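Local atomic coordinates of Lin1840 protein (Listeria innocua serovar 6a, PDB entry 4ZOC), a protein that probably hydrolyses terminal non-reducing beta-D-glucosyl residues, releasing beta-D-glucose, as a family 3 glycoside hydrolase involved in beta-1,2-glucan metabolism. Residues His132-Asp140 against Gly165-Gln173. The protein carries 2 engineered substitutions. Residues are numbered along the deposited sequence; the frame is centred on the assembly and turned at random.
Sequences HVTFSPMLD and GKAMVDGYQ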
loop_
_atom_site.group_PDB
_atom_site.type_symbol
_atom_site.label_atom_id
_atom_site.label_comp_id
_atom_site.label_asym_id
_atom_site.label_seq_id
_atom_site.Cartn_x
_atom_site.Cartn_y
_atom_site.Cartn_z
ATOM N N HIS A 132 -27.687 11.819 -23.168
ATOM C CA HIS A 132 -26.792 11.744 -24.334
ATOM C C HIS A 132 -25.487 11.040 -24.035
ATOM O O HIS A 132 -24.899 10.483 -24.945
ATOM C CB HIS A 132 -26.392 13.103 -24.838
ATOM C CG HIS A 132 -27.580 13.986 -25.109
ATOM N ND1 HIS A 132 -27.525 15.350 -25.010
ATOM C CD2 HIS A 132 -28.847 13.680 -25.472
ATOM C CE1 HIS A 132 -28.727 15.861 -25.258
ATOM N NE2 HIS A 132 -29.542 14.878 -25.573
ATOM N N VAL A 133 -24.992 11.167 -22.809
ATOM C CA VAL A 133 -23.707 10.600 -22.377
ATOM C C VAL A 133 -23.853 9.862 -21.071
ATOM O O VAL A 133 -24.550 10.326 -20.181
ATOM C CB VAL A 133 -22.677 11.781 -22.052
ATOM C CG1 VAL A 133 -21.303 11.314 -21.634
ATOM C CG2 VAL A 133 -22.525 12.707 -23.215
ATOM N N THR A 134 -23.144 8.744 -20.931
ATOM C CA THR A 134 -23.000 8.148 -19.620
ATOM C C THR A 134 -21.577 8.169 -19.124
ATOM O O THR A 134 -20.643 7.928 -19.903
ATOM C CB THR A 134 -23.515 6.689 -19.593
ATOM O OG1 THR A 134 -23.336 6.160 -18.270
ATOM C CG2 THR A 134 -22.751 5.721 -20.592
ATOM N N PHE A 135 -21.455 8.314 -17.805
ATOM C CA PHE A 135 -20.168 8.313 -17.115
ATOM C C PHE A 135 -19.735 6.870 -16.804
ATOM O O PHE A 135 -19.689 6.442 -15.617
ATOM C CB PHE A 135 -20.253 9.139 -15.892
ATOM C CG PHE A 135 -20.617 10.638 -16.130
ATOM C CD1 PHE A 135 -19.915 11.420 -17.149
ATOM C CD2 PHE A 135 -21.605 11.258 -15.348
ATOM C CE1 PHE A 135 -20.229 12.709 -17.330
ATOM C CE2 PHE A 135 -21.845 12.611 -15.488
ATOM C CZ PHE A 135 -21.140 13.318 -16.475
ATOM N N SER A 136 -19.513 6.123 -17.867
ATOM C CA SER A 136 -19.146 4.726 -17.836
ATOM C C SER A 136 -18.480 4.391 -19.166
ATOM O O SER A 136 -18.776 5.020 -20.185
ATOM C CB SER A 136 -20.407 3.844 -17.620
ATOM O OG SER A 136 -20.180 2.459 -17.782
ATOM N N PRO A 137 -17.527 3.454 -19.192
ATOM C CA PRO A 137 -17.050 2.519 -18.162
ATOM C C PRO A 137 -16.072 3.132 -17.129
ATOM O O PRO A 137 -15.298 4.046 -17.415
ATOM C CB PRO A 137 -16.354 1.461 -18.973
ATOM C CG PRO A 137 -15.795 2.208 -20.133
ATOM C CD PRO A 137 -16.875 3.211 -20.480
ATOM N N MET A 138 -16.114 2.585 -15.894
ATOM C CA MET A 138 -15.092 2.852 -14.898
ATOM C C MET A 138 -13.997 1.784 -15.042
ATOM O O MET A 138 -14.246 0.554 -14.874
ATOM C CB MET A 138 -15.760 2.836 -13.523
ATOM C CG MET A 138 -14.872 3.226 -12.386
ATOM S SD MET A 138 -13.883 1.833 -11.764
ATOM C CE MET A 138 -13.559 2.496 -10.117
ATOM N N LEU A 139 -12.794 2.241 -15.301
ATOM C CA LEU A 139 -11.664 1.371 -15.705
ATOM C C LEU A 139 -10.470 1.440 -14.771
ATOM O O LEU A 139 -9.338 1.134 -15.147
ATOM C CB LEU A 139 -11.266 1.668 -17.140
ATOM C CG LEU A 139 -12.395 1.379 -18.147
ATOM C CD1 LEU A 139 -11.978 1.840 -19.539
ATOM C CD2 LEU A 139 -12.708 -0.126 -18.201
ATOM N N ASP A 140 -10.729 1.813 -13.511
ATOM C CA ASP A 140 -9.653 1.929 -12.520
ATOM C C ASP A 140 -9.336 0.514 -12.047
ATOM O O ASP A 140 -10.218 -0.244 -11.518
ATOM C CB ASP A 140 -10.114 2.812 -11.337
ATOM C CG ASP A 140 -10.639 4.167 -11.804
ATOM O OD1 ASP A 140 -10.167 4.707 -12.831
ATOM O OD2 ASP A 140 -11.562 4.686 -11.183
ATOM N N GLY A 165 -14.067 -3.295 -20.805
ATOM C CA GLY A 165 -14.266 -1.899 -21.091
ATOM C C GLY A 165 -14.589 -1.674 -22.550
ATOM O O GLY A 165 -15.492 -0.900 -22.864
ATOM N N LYS A 166 -13.841 -2.314 -23.432
ATOM C CA LYS A 166 -14.135 -2.236 -24.837
ATOM C C LYS A 166 -15.547 -2.750 -25.152
ATOM O O LYS A 166 -16.293 -2.114 -25.923
ATOM C CB LYS A 166 -13.140 -2.970 -25.708
ATOM C CG LYS A 166 -11.817 -2.333 -25.710
ATOM C CD LYS A 166 -10.855 -3.004 -26.676
ATOM C CE LYS A 166 -10.424 -4.301 -26.149
ATOM N NZ LYS A 166 -9.584 -4.973 -27.191
ATOM N N ALA A 167 -15.939 -3.877 -24.541
ATOM C CA ALA A 167 -17.296 -4.340 -24.709
ATOM C C ALA A 167 -18.354 -3.340 -24.246
ATOM O O ALA A 167 -19.371 -3.183 -24.940
ATOM C CB ALA A 167 -17.461 -5.697 -24.052
ATOM N N MET A 168 -18.107 -2.628 -23.126
ATOM C CA MET A 168 -19.084 -1.628 -22.643
ATOM C C MET A 168 -19.195 -0.455 -23.599
ATOM O O MET A 168 -20.313 -0.026 -23.970
ATOM C CB MET A 168 -18.700 -1.100 -21.291
ATOM C CG MET A 168 -19.030 -1.939 -20.112
ATOM S SD MET A 168 -19.194 -0.955 -18.557
ATOM C CE MET A 168 -18.844 -2.378 -17.546
ATOM N N VAL A 169 -18.035 0.024 -24.061
ATOM C CA VAL A 169 -18.022 1.158 -25.016
ATOM C C VAL A 169 -18.816 0.781 -26.285
ATOM O O VAL A 169 -19.646 1.550 -26.766
ATOM C CB VAL A 169 -16.588 1.568 -25.355
ATOM C CG1 VAL A 169 -16.578 2.571 -26.536
ATOM C CG2 VAL A 169 -15.907 2.174 -24.148
ATOM N N ASP A 170 -18.560 -0.422 -26.814
ATOM C CA ASP A 170 -19.258 -0.915 -27.996
ATOM C C ASP A 170 -20.789 -0.997 -27.729
ATOM O O ASP A 170 -21.604 -0.581 -28.536
ATOM C CB ASP A 170 -18.693 -2.267 -28.352
ATOM C CG ASP A 170 -19.269 -2.825 -29.635
ATOM O OD1 ASP A 170 -19.635 -2.050 -30.565
ATOM O OD2 ASP A 170 -19.341 -4.077 -29.723
ATOM N N GLY A 171 -21.159 -1.527 -26.573
ATOM C CA GLY A 171 -22.569 -1.619 -26.181
ATOM C C GLY A 171 -23.265 -0.273 -26.089
ATOM O O GLY A 171 -24.423 -0.073 -26.586
ATOM N N TYR A 172 -22.593 0.695 -25.481
ATOM C CA TYR A 172 -23.224 2.052 -25.309
ATOM C C TYR A 172 -23.312 2.777 -26.641
ATOM O O TYR A 172 -24.341 3.331 -26.958
ATOM C CB TYR A 172 -22.437 2.939 -24.339
ATOM C CG TYR A 172 -22.418 2.505 -22.867
ATOM C CD1 TYR A 172 -23.587 2.273 -22.176
ATOM C CD2 TYR A 172 -21.222 2.484 -22.128
ATOM C CE1 TYR A 172 -23.577 1.955 -20.838
ATOM C CE2 TYR A 172 -21.236 2.112 -20.780
ATOM C CZ TYR A 172 -22.410 1.864 -20.141
ATOM O OH TYR A 172 -22.414 1.519 -18.800
ATOM N N GLN A 173 -22.203 2.778 -27.385
ATOM C CA GLN A 173 -22.055 3.678 -28.500
ATOM C C GLN A 173 -22.429 3.062 -29.843
ATOM O O GLN A 173 -22.751 3.771 -30.800
ATOM C CB GLN A 173 -20.596 4.194 -28.583
ATOM C CG GLN A 173 -20.092 4.892 -27.347
ATOM C CD GLN A 173 -18.835 5.671 -27.522
ATOM O OE1 GLN A 173 -18.609 6.650 -26.784
ATOM N NE2 GLN A 173 -17.988 5.270 -28.453
#
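With CG set beside its own backbone N and anti to the carbonyl carbon (chi1 -67°), Tyr172 reaches across to the end of strand 133-134 and the loop after it, where Thr134, the last strand residue, meets the ring and Ser136 meets the hydroxyl. The torsion of Thr134 (chi1 180°) divides its two branches: OG1 turns to the carbonyl O of Val92, while CG2 is presented to the aromatic face. That methyl stands 3.6 Å from the centroid of the Tyr172 ring and only 1° off the ring normal, an almost axial CH-pi contact. Ser136 arrives instead at the edge of the ring, near its plane, and its OG lies 2.6 Å from Tyr172 OH in a short hydrogen bond that either hydroxyl could donate. This bond holds the far end of the ring in place, while the methyl over its face should oppose rotation about the CB-CG bond.

The pair illustrates how a helix on the outside of a TIM barrel packs against the strand it follows, and how the loop beyond the strand extends that packing. In this beta-alpha unit of a family 3 glycoside hydrolase, strand 133-134 is the fourth of eight parallel strands and precedes helix 158-173; helix 112-128 also touches Met168 and Tyr172. Past the strand, an inverse gamma turn centred on Phe135 is followed by a cis peptide bond between Ser136 and Pro137. The pyrrolidine ring meets two helix side chains by different atoms, with Pro137 CB 3.8 Å from Met168 SD and Pro137 CD 3.9 Å from Val169 CG2. Farther along the loop, Leu139 CD2 rests 3.7 Å from Gly165 CA, two turns before Tyr172 on the helix, its methyl meeting bare helix backbone, while the same leucine also touches Ala222, Tyr223 and Ala226 of helix 221-228.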